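Local structure of glycosylation Associate Protein 1 (Streptococcus agalactiae serotype V, 6OYC) at residues 7-12 with 52-57; 74-79 with 210-215; 81-86 with 151-156. The protein probably acts, within a three-protein complex of glycosylation-associated proteins, in the glycosylation and accessory Sec secretion of bacterial surface proteins. All coordinates share one frame; numbering follows the deposited sequence.

Contact 1. Residues 7-12 with 52-57; sequences SWYNEN and VLNYMP
Tyr9 and Asn54 meet edge-on: the CB of Asn54 lies 3.6 Å from Tyr9 CD1, close to the plane of the phenol ring, and the amide plane stands 70° from that ring. The CG of Asn54 sits between its backbone N and carbonyl carbon (chi1 60°), which lays the amide alongside the ring edge with ND2 pointed at the backbone of Trp8. There ND2 makes a weak, bent bond of 3.0 Å to Trp8 O; its stronger partner is Tyr16 O, outside the contact. At the other end of the amide, Asn54 OD1 accepts a bond of 2.7 Å from a water, which in turn accepts from Trp8 N. The amide therefore serves both polar groups of Trp8's main chain, one directly and one through a solvent molecule; together with the bond to Tyr16 O, this is consistent with a fixed amide rotation.

Both segments follow neighbouring strands, 2-5 and 48-52, of a parallel sheet, and the contact joins loops at its C-terminal edge, consistent with the Rossmann-like domain of a GT-B-type fold. In glycosyltransferases of that architecture such loops border the cleft. Here a glycerol, probably from the crystallisation liquor, is hydrogen-bonded to Tyr9 O.

The phenol of Tyr9 reaches further along the second segment. Its OH lies 3.7 Å from Leu53 CD1, is bridged by a second water to Leu53 N, and is hydrogen-bonded to His238 ND1, so a polar group is satisfied beside an aliphatic side chain. The indole of Trp8 meets Met56 obliquely. Met56, bent at chi2 and chi3, folds back so that its terminal CE comes to 4.0 Å from Trp8 CE3. The two side chains meet at about a right angle, while residues of helices 33-43 and 59-65 also pack against the indole.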
loop_
_atom_site.group_PDB
_atom_site.type_symbol
_atom_site.label_atom_id
_atom_site.label_comp_id
_atom_site.label_asym_id
_atom_site.label_seq_id
_atom_site.Cartn_x
_atom_site.Cartn_y
_atom_site.Cartn_z
ATOM N N SER A 7 -8.385 6.783 -0.008
ATOM C CA SER A 7 -8.654 6.205 1.313
ATOM C C SER A 7 -7.342 5.665 1.860
ATOM O O SER A 7 -7.123 4.446 1.873
ATOM C CB SER A 7 -9.720 5.091 1.255
ATOM O OG SER A 7 -10.992 5.655 1.006
ATOM N N TRP A 8 -6.454 6.566 2.245
ATOM C CA TRP A 8 -5.142 6.134 2.715
ATOM C C TRP A 8 -5.060 6.363 4.209
ATOM O O TRP A 8 -4.098 6.960 4.710
ATOM C CB TRP A 8 -4.018 6.882 1.997
ATOM C CG TRP A 8 -3.997 6.667 0.522
ATOM C CD1 TRP A 8 -4.532 5.611 -0.174
ATOM C CD2 TRP A 8 -3.406 7.531 -0.448
ATOM N NE1 TRP A 8 -4.314 5.775 -1.531
ATOM C CE2 TRP A 8 -3.614 6.938 -1.721
ATOM C CE3 TRP A 8 -2.717 8.748 -0.369
ATOM C CZ2 TRP A 8 -3.165 7.526 -2.895
ATOM C CZ3 TRP A 8 -2.257 9.322 -1.538
ATOM C CH2 TRP A 8 -2.496 8.720 -2.785
ATOM N N TYR A 9 -6.098 5.912 4.903
ATOM C CA TYR A 9 -6.356 6.201 6.297
ATOM C C TYR A 9 -5.586 5.238 7.200
ATOM O O TYR A 9 -5.029 4.227 6.756
ATOM C CB TYR A 9 -7.855 6.110 6.569
ATOM C CG TYR A 9 -8.628 7.131 5.797
ATOM C CD1 TYR A 9 -8.289 8.478 5.888
ATOM C CD2 TYR A 9 -9.675 6.767 4.954
ATOM C CE1 TYR A 9 -8.969 9.435 5.196
ATOM C CE2 TYR A 9 -10.371 7.744 4.234
ATOM C CZ TYR A 9 -10.008 9.081 4.370
ATOM O OH TYR A 9 -10.661 10.086 3.685
ATOM N N ASN A 10 -5.568 5.568 8.488
ATOM C CA ASN A 10 -5.005 4.710 9.521
ATOM C C ASN A 10 -6.139 3.884 10.108
ATOM O O ASN A 10 -7.170 4.434 10.506
ATOM C CB ASN A 10 -4.314 5.553 10.597
ATOM C CG ASN A 10 -3.717 4.723 11.737
ATOM O OD1 ASN A 10 -4.330 3.780 12.238
ATOM N ND2 ASN A 10 -2.525 5.115 12.183
ATOM N N GLU A 11 -5.936 2.565 10.150
ATOM C CA GLU A 11 -6.959 1.626 10.606
ATOM C C GLU A 11 -7.451 1.943 12.013
ATOM O O GLU A 11 -8.630 1.753 12.323
ATOM C CB GLU A 11 -6.391 0.206 10.583
ATOM C CG GLU A 11 -7.235 -0.812 9.870
ATOM C CD GLU A 11 -6.560 -2.167 9.810
ATOM O OE1 GLU A 11 -5.655 -2.446 10.638
ATOM O OE2 GLU A 11 -6.935 -2.953 8.920
ATOM N N ASN A 12 -6.556 2.363 12.898
ATOM C CA ASN A 12 -6.906 2.535 14.300
ATOM C C ASN A 12 -7.172 3.980 14.679
ATOM O O ASN A 12 -7.546 4.244 15.822
ATOM C CB ASN A 12 -5.802 1.936 15.164
ATOM C CG ASN A 12 -5.595 0.472 14.851
ATOM O OD1 ASN A 12 -6.559 -0.299 14.854
ATOM N ND2 ASN A 12 -4.363 0.087 14.523
ATOM N N VAL A 52 -6.397 15.049 -0.231
ATOM C CA VAL A 52 -6.005 14.156 0.860
ATOM C C VAL A 52 -6.612 14.680 2.149
ATOM O O VAL A 52 -6.312 15.802 2.572
ATOM C CB VAL A 52 -4.474 14.054 0.977
ATOM C CG1 VAL A 52 -4.077 13.188 2.181
ATOM C CG2 VAL A 52 -3.897 13.483 -0.312
ATOM N N LEU A 53 -7.439 13.861 2.792
ATOM C CA LEU A 53 -8.207 14.350 3.931
ATOM C C LEU A 53 -7.539 14.082 5.267
ATOM O O LEU A 53 -7.786 14.824 6.219
ATOM C CB LEU A 53 -9.604 13.732 3.937
ATOM C CG LEU A 53 -10.518 14.078 2.764
ATOM C CD1 LEU A 53 -11.919 13.483 2.990
ATOM C CD2 LEU A 53 -10.616 15.569 2.550
ATOM N N ASN A 54 -6.707 13.047 5.374
ATOM C CA ASN A 54 -6.099 12.690 6.648
ATOM C C ASN A 54 -4.697 13.269 6.757
ATOM O O ASN A 54 -4.111 13.747 5.787
ATOM C CB ASN A 54 -6.053 11.169 6.831
ATOM C CG ASN A 54 -5.252 10.471 5.742
ATOM O OD1 ASN A 54 -5.475 10.688 4.553
ATOM N ND2 ASN A 54 -4.317 9.632 6.149
ATOM N N TYR A 55 -4.169 13.216 7.976
ATOM C CA TYR A 55 -2.831 13.715 8.284
ATOM C C TYR A 55 -1.768 12.834 7.609
ATOM O O TYR A 55 -1.702 11.624 7.860
ATOM C CB TYR A 55 -2.674 13.720 9.806
ATOM C CG TYR A 55 -1.363 14.217 10.374
ATOM C CD1 TYR A 55 -0.857 15.474 10.039
ATOM C CD2 TYR A 55 -0.637 13.433 11.262
ATOM C CE1 TYR A 55 0.328 15.928 10.575
ATOM C CE2 TYR A 55 0.537 13.882 11.815
ATOM C CZ TYR A 55 1.019 15.122 11.461
ATOM O OH TYR A 55 2.193 15.570 12.000
ATOM N N MET A 56 -0.939 13.418 6.745
ATOM C CA MET A 56 0.034 12.638 5.968
ATOM C C MET A 56 1.396 13.333 5.918
ATOM O O MET A 56 1.828 13.826 4.868
ATOM C CB MET A 56 -0.507 12.387 4.556
ATOM C CG MET A 56 -1.642 11.372 4.513
ATOM S SD MET A 56 -0.949 9.731 4.760
ATOM C CE MET A 56 -0.637 9.258 3.050
ATOM N N PRO A 57 2.120 13.362 7.039
ATOM C CA PRO A 57 3.434 14.043 7.045
ATOM C C PRO A 57 4.452 13.419 6.095
ATOM O O PRO A 57 5.437 14.079 5.737
ATOM C CB PRO A 57 3.886 13.924 8.505
ATOM C CG PRO A 57 3.103 12.741 9.046
ATOM C CD PRO A 57 1.790 12.771 8.348
HETATM O O HOH W 1 -6.580 9.508 2.351
HETATM O O HOH W 2 -8.665 11.257 1.854
#

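Contact 2. Residues 74-79 with 210-215; sequences YSVFDD and ELIREK
The phenyl ring of Phe77 takes Ile212 at its edge: the methyl Ile212 CD1 lies near the ring plane, 3.8 Å from Phe77 CE1. The same ring also meets those of Tyr55 and Tyr170, so the isoleucine joins an aromatic cluster from the rim. The phenol of Tyr74 receives Asp79 OD2 at its edge, in the ring plane, where Tyr74 OH donates a bond of 2.7 Å; this ring additionally meets that of Tyr219, farther along helix 208-223. The third flat group, the carboxylate of Asp79, is approached in two ways. Tyr74 OH uses the anti lone pair of OD2, whereas Lys215 NZ comes from above the plane, 56° out of it, and forms a salt bridge of 3.0 Å to the same Asp79 OD2.

Lys215 reaches that oxygen by bending at chi2 and chi3, which carries the chain past Val76 and Tyr74 to Asp79. Its aliphatic part is used on the way: Lys215 CB lies 3.7 Å from Val76 CG1, and Lys215 CE passes 3.8 Å from Tyr74 OH.

Ser75 N-caps the short helix 76-80, its OG accepting from Asp78 N, and the helix follows directly on edge strand 73-75 of the parallel sheet. Helix 208-223, which leads back into that sheet at strand 229-233, packs against the end of strand 73-75 and helix 76-80.

The contact is thus graded, greasy beside Phe77 and ionic at the Asp79 end. Two donors on one carboxylate oxygen probably stabilise its negative charge, and the phenol's bond is consistent with fixing that oxygen where the lysine meets it.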
loop_
_atom_site.group_PDB
_atom_site.type_symbol
_atom_site.label_atom_id
_atom_site.label_comp_id
_atom_site.label_asym_id
_atom_site.label_seq_id
_atom_site.Cartn_x
_atom_site.Cartn_y
_atom_site.Cartn_z
ATOM N N TYR A 74 -3.808 18.512 -2.919
ATOM C CA TYR A 74 -4.242 19.387 -1.846
ATOM C C TYR A 74 -4.355 18.540 -0.581
ATOM O O TYR A 74 -4.968 17.467 -0.599
ATOM C CB TYR A 74 -5.588 20.065 -2.177
ATOM C CG TYR A 74 -6.223 20.721 -0.975
ATOM C CD1 TYR A 74 -5.865 22.012 -0.590
ATOM C CD2 TYR A 74 -7.161 20.034 -0.203
ATOM C CE1 TYR A 74 -6.452 22.609 0.529
ATOM C CE2 TYR A 74 -7.737 20.613 0.898
ATOM C CZ TYR A 74 -7.380 21.900 1.263
ATOM O OH TYR A 74 -7.957 22.459 2.377
ATOM N N SER A 75 -3.758 19.015 0.502
ATOM C CA SER A 75 -3.768 18.309 1.776
ATOM C C SER A 75 -4.481 19.173 2.802
ATOM O O SER A 75 -4.020 20.271 3.124
ATOM C CB SER A 75 -2.351 17.974 2.248
ATOM O OG SER A 75 -2.349 17.728 3.641
ATOM N N VAL A 76 -5.605 18.674 3.307
ATOM C CA VAL A 76 -6.347 19.382 4.343
ATOM C C VAL A 76 -5.411 19.799 5.482
ATOM O O VAL A 76 -5.428 20.948 5.942
ATOM C CB VAL A 76 -7.508 18.503 4.847
ATOM C CG1 VAL A 76 -8.012 18.990 6.170
ATOM C CG2 VAL A 76 -8.624 18.431 3.829
ATOM N N PHE A 77 -4.572 18.878 5.946
ATOM C CA PHE A 77 -3.739 19.183 7.109
ATOM C C PHE A 77 -2.626 20.163 6.769
ATOM O O PHE A 77 -2.270 20.993 7.606
ATOM C CB PHE A 77 -3.165 17.901 7.719
ATOM C CG PHE A 77 -4.113 17.237 8.681
ATOM C CD1 PHE A 77 -5.214 16.525 8.202
ATOM C CD2 PHE A 77 -3.934 17.364 10.055
ATOM C CE1 PHE A 77 -6.093 15.914 9.068
ATOM C CE2 PHE A 77 -4.814 16.756 10.932
ATOM C CZ PHE A 77 -5.905 16.036 10.437
ATOM N N ASP A 78 -2.060 20.078 5.559
ATOM C CA ASP A 78 -1.128 21.103 5.086
ATOM C C ASP A 78 -1.761 22.496 5.165
ATOM O O ASP A 78 -1.134 23.460 5.623
ATOM C CB ASP A 78 -0.698 20.794 3.647
ATOM C CG ASP A 78 0.450 19.777 3.561
ATOM O OD1 ASP A 78 0.691 18.993 4.507
ATOM O OD2 ASP A 78 1.115 19.761 2.515
ATOM N N ASP A 79 -3.006 22.609 4.709
ATOM C CA ASP A 79 -3.763 23.859 4.788
ATOM C C ASP A 79 -3.925 24.317 6.238
ATOM O O ASP A 79 -3.557 25.437 6.601
ATOM C CB ASP A 79 -5.123 23.620 4.128
ATOM C CG ASP A 79 -5.962 24.881 3.986
ATOM O OD1 ASP A 79 -5.637 25.926 4.580
ATOM O OD2 ASP A 79 -6.979 24.802 3.268
ATOM N N GLU A 210 -14.898 16.739 12.301
ATOM C CA GLU A 210 -15.714 17.932 12.129
ATOM C C GLU A 210 -14.920 19.033 11.435
ATOM O O GLU A 210 -15.414 19.687 10.505
ATOM C CB GLU A 210 -16.233 18.395 13.494
ATOM C CG GLU A 210 -17.299 19.470 13.445
ATOM C CD GLU A 210 -17.672 20.038 14.837
ATOM O OE1 GLU A 210 -17.056 19.671 15.865
ATOM O OE2 GLU A 210 -18.583 20.886 14.890
ATOM N N LEU A 211 -13.673 19.232 11.857
ATOM C CA LEU A 211 -12.819 20.200 11.186
ATOM C C LEU A 211 -12.490 19.764 9.758
ATOM O O LEU A 211 -12.427 20.599 8.848
ATOM C CB LEU A 211 -11.544 20.420 12.003
ATOM C CG LEU A 211 -10.504 21.357 11.375
ATOM C CD1 LEU A 211 -11.113 22.726 11.102
ATOM C CD2 LEU A 211 -9.251 21.468 12.278
ATOM N N ILE A 212 -12.286 18.463 9.529
ATOM C CA ILE A 212 -11.956 18.007 8.182
ATOM C C ILE A 212 -13.139 18.217 7.236
ATOM O O ILE A 212 -12.953 18.589 6.066
ATOM C CB ILE A 212 -11.485 16.539 8.217
ATOM C CG1 ILE A 212 -10.146 16.462 8.950
ATOM C CG2 ILE A 212 -11.320 15.999 6.812
ATOM C CD1 ILE A 212 -9.797 15.119 9.461
ATOM N N ARG A 213 -14.369 17.987 7.717
ATOM C CA ARG A 213 -15.533 18.276 6.879
ATOM C C ARG A 213 -15.528 19.735 6.462
ATOM O O ARG A 213 -15.781 20.059 5.294
ATOM C CB ARG A 213 -16.851 17.934 7.603
ATOM C CG ARG A 213 -16.982 16.466 8.031
ATOM C CD ARG A 213 -18.426 16.009 8.363
ATOM N NE ARG A 213 -19.062 16.698 9.493
ATOM C CZ ARG A 213 -18.878 16.396 10.784
ATOM N NH1 ARG A 213 -18.048 15.423 11.128
ATOM N NH2 ARG A 213 -19.517 17.080 11.740
ATOM N N GLU A 214 -15.196 20.622 7.402
ATOM C CA GLU A 214 -15.215 22.060 7.118
ATOM C C GLU A 214 -14.188 22.411 6.052
ATOM O O GLU A 214 -14.498 23.102 5.073
ATOM C CB GLU A 214 -14.957 22.858 8.401
ATOM C CG GLU A 214 -14.731 24.339 8.144
ATOM C CD GLU A 214 -14.451 25.141 9.404
ATOM O OE1 GLU A 214 -15.004 24.829 10.485
ATOM O OE2 GLU A 214 -13.658 26.096 9.307
ATOM N N LYS A 215 -12.956 21.911 6.209
ATOM C CA LYS A 215 -11.939 22.151 5.191
ATOM C C LYS A 215 -12.348 21.557 3.846
ATOM O O LYS A 215 -12.168 22.194 2.805
ATOM C CB LYS A 215 -10.591 21.594 5.647
ATOM C CG LYS A 215 -10.046 22.272 6.883
ATOM C CD LYS A 215 -9.978 23.783 6.685
ATOM C CE LYS A 215 -8.902 24.174 5.689
ATOM N NZ LYS A 215 -9.040 25.600 5.225
#

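Contact 3. Residues 81-86 with 151-156; sequences QEIGNV and RGFLSS
Ile83 and Val86 form the tight side of this contact, pressed on Arg151 and Phe153. The CG2 of Ile83 lies over one face of the guanidinium, 3.7 Å from Arg151 CZ, while its other branch turns to the phenyl ring, with Ile83 CG1 3.6 Å from Phe153 CZ. Phe153 CG lies between its backbone N and carbonyl carbon (chi1 64°), placing the ring against Ile83. Val86 CG1 fits against the arginine's aliphatic part, 3.6 Å from Arg151 CD, and also approaches Phe153.

At one end, Gln81 NE2 donates a nearly straight bond of 3.3 Å to Ser155 OG, which lies in the amide plane; NE2 also bonds Leu171 O, and Ser155 OG has Tyr55 OH as its stronger partner. Ser155 belongs, with Ser156, to a classic beta bulge facing Leu147 in the antiparallel sheet. The opposing loop leaves helix 76-80 through a Schellman motif at Glu82.

The loose side is at exposed Gly84, where one water donates to Gly84 O, at 2.8 Å, and accepts from Arg151 NH1.

The guanidinium, apolar-covered on one face, pairs through N-H groups with Asp149 and Asp78. Those carboxylates probably offset the cost of burying the charge and of Arg60 lying close by.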
loop_
_atom_site.group_PDB
_atom_site.type_symbol
_atom_site.label_atom_id
_atom_site.label_comp_id
_atom_site.label_asym_id
_atom_site.label_seq_id
_atom_site.Cartn_x
_atom_site.Cartn_y
_atom_site.Cartn_z
ATOM N N GLN A 81 -2.225 23.486 8.858
ATOM C CA GLN A 81 -0.974 23.740 9.559
ATOM C C GLN A 81 -0.162 24.884 8.964
ATOM O O GLN A 81 0.930 25.146 9.472
ATOM C CB GLN A 81 -0.121 22.468 9.588
ATOM C CG GLN A 81 -0.681 21.363 10.479
ATOM C CD GLN A 81 0.172 20.125 10.429
ATOM O OE1 GLN A 81 -0.173 19.151 9.743
ATOM N NE2 GLN A 81 1.321 20.157 11.130
ATOM N N GLU A 82 -0.655 25.554 7.910
ATOM C CA GLU A 82 -0.003 26.745 7.331
ATOM C C GLU A 82 1.393 26.414 6.822
ATOM O O GLU A 82 2.351 27.173 7.015
ATOM C CB GLU A 82 0.048 27.912 8.325
ATOM C CG GLU A 82 -1.327 28.424 8.665
ATOM C CD GLU A 82 -1.327 29.495 9.745
ATOM O OE1 GLU A 82 -0.243 30.011 10.106
ATOM O OE2 GLU A 82 -2.429 29.800 10.239
ATOM N N ILE A 83 1.513 25.259 6.177
ATOM C CA ILE A 83 2.826 24.815 5.743
ATOM C C ILE A 83 3.290 25.606 4.520
ATOM O O ILE A 83 4.419 26.108 4.489
ATOM C CB ILE A 83 2.806 23.289 5.530
ATOM C CG1 ILE A 83 2.836 22.619 6.911
ATOM C CG2 ILE A 83 3.982 22.816 4.683
ATOM C CD1 ILE A 83 2.134 21.302 6.956
ATOM N N GLY A 84 2.426 25.785 3.522
ATOM C CA GLY A 84 2.865 26.618 2.410
ATOM C C GLY A 84 3.987 25.959 1.627
ATOM O O GLY A 84 4.120 24.735 1.568
ATOM N N ASN A 85 4.820 26.780 1.014
ATOM C CA ASN A 85 5.888 26.242 0.181
ATOM C C ASN A 85 7.209 26.251 0.953
ATOM O O ASN A 85 8.106 27.049 0.715
ATOM C CB ASN A 85 5.970 27.035 -1.117
ATOM C CG ASN A 85 7.124 26.598 -1.983
ATOM O OD1 ASN A 85 7.365 25.408 -2.168
ATOM N ND2 ASN A 85 7.831 27.577 -2.555
ATOM N N VAL A 86 7.305 25.313 1.893
ATOM C CA VAL A 86 8.420 25.271 2.831
ATOM C C VAL A 86 9.682 24.796 2.125
ATOM O O VAL A 86 9.634 23.920 1.251
ATOM C CB VAL A 86 8.066 24.352 4.012
ATOM C CG1 VAL A 86 7.898 22.908 3.542
ATOM C CG2 VAL A 86 9.139 24.413 5.077
ATOM N N ARG A 151 9.269 16.895 4.448
ATOM C CA ARG A 151 9.947 18.117 4.029
ATOM C C ARG A 151 10.972 18.593 5.067
ATOM O O ARG A 151 11.624 19.618 4.857
ATOM C CB ARG A 151 8.928 19.207 3.691
ATOM C CG ARG A 151 8.142 18.913 2.407
ATOM C CD ARG A 151 6.808 19.666 2.308
ATOM N NE ARG A 151 5.849 19.278 3.343
ATOM C CZ ARG A 151 4.535 19.493 3.268
ATOM N NH1 ARG A 151 4.020 20.097 2.205
ATOM N NH2 ARG A 151 3.735 19.098 4.255
ATOM N N GLY A 152 11.141 17.850 6.156
ATOM C CA GLY A 152 12.178 18.125 7.130
ATOM C C GLY A 152 11.883 19.231 8.123
ATOM O O GLY A 152 12.797 19.966 8.501
ATOM N N PHE A 153 10.626 19.384 8.547
ATOM C CA PHE A 153 10.276 20.228 9.682
ATOM C C PHE A 153 9.529 19.378 10.704
ATOM O O PHE A 153 9.047 18.284 10.387
ATOM C CB PHE A 153 9.433 21.442 9.246
ATOM C CG PHE A 153 8.090 21.084 8.668
ATOM C CD1 PHE A 153 6.987 20.905 9.495
ATOM C CD2 PHE A 153 7.930 20.930 7.297
ATOM C CE1 PHE A 153 5.736 20.573 8.964
ATOM C CE2 PHE A 153 6.685 20.595 6.756
ATOM C CZ PHE A 153 5.585 20.417 7.602
ATOM N N LEU A 154 9.428 19.881 11.940
ATOM C CA LEU A 154 8.626 19.206 12.973
ATOM C C LEU A 154 7.145 19.464 12.710
ATOM O O LEU A 154 6.693 20.596 12.839
ATOM C CB LEU A 154 9.002 19.685 14.373
ATOM C CG LEU A 154 8.240 19.018 15.542
ATOM C CD1 LEU A 154 8.414 17.492 15.577
ATOM C CD2 LEU A 154 8.688 19.617 16.841
ATOM N N SER A 155 6.390 18.415 12.357
ATOM C CA SER A 155 4.976 18.520 12.022
ATOM C C SER A 155 4.066 18.454 13.244
ATOM O O SER A 155 3.083 19.200 13.317
ATOM C CB SER A 155 4.573 17.419 11.032
ATOM O OG SER A 155 3.203 17.543 10.652
ATOM N N SER A 156 4.364 17.586 14.207
ATOM C CA SER A 156 3.501 17.485 15.372
ATOM C C SER A 156 4.241 16.789 16.515
ATOM O O SER A 156 5.270 16.141 16.312
ATOM C CB SER A 156 2.190 16.758 15.017
ATOM O OG SER A 156 2.371 15.356 14.842
HETATM O O HOH W 3 5.007 22.237 0.543
#

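In the fold
Measured from contact centre to chain centre, contact 1 lies about 12 Å out and contacts 2 and 3 about 23 and 24 Å, yet contacts 1 and 3 are both buried and contact 2 partly so. Contact 1 uses an amide-to-backbone bond, waters and apolar contacts; contact 2 adds a salt bridge; contact 3 packs aliphatic groups on Arg151 and Phe153, with a Gln81–Ser155 bond and a water. Contacts 1 and 2 share the parallel sheet, Val52 pairing through its backbone with Tyr74 and Val76. Contact 3 instead joins the loop after helix 76-80 to the antiparallel sheet, which Tyr55 also reaches, at Ser155 and Ser156. Asp78 connects contacts 2 and 3 through its salt bridge to Arg151.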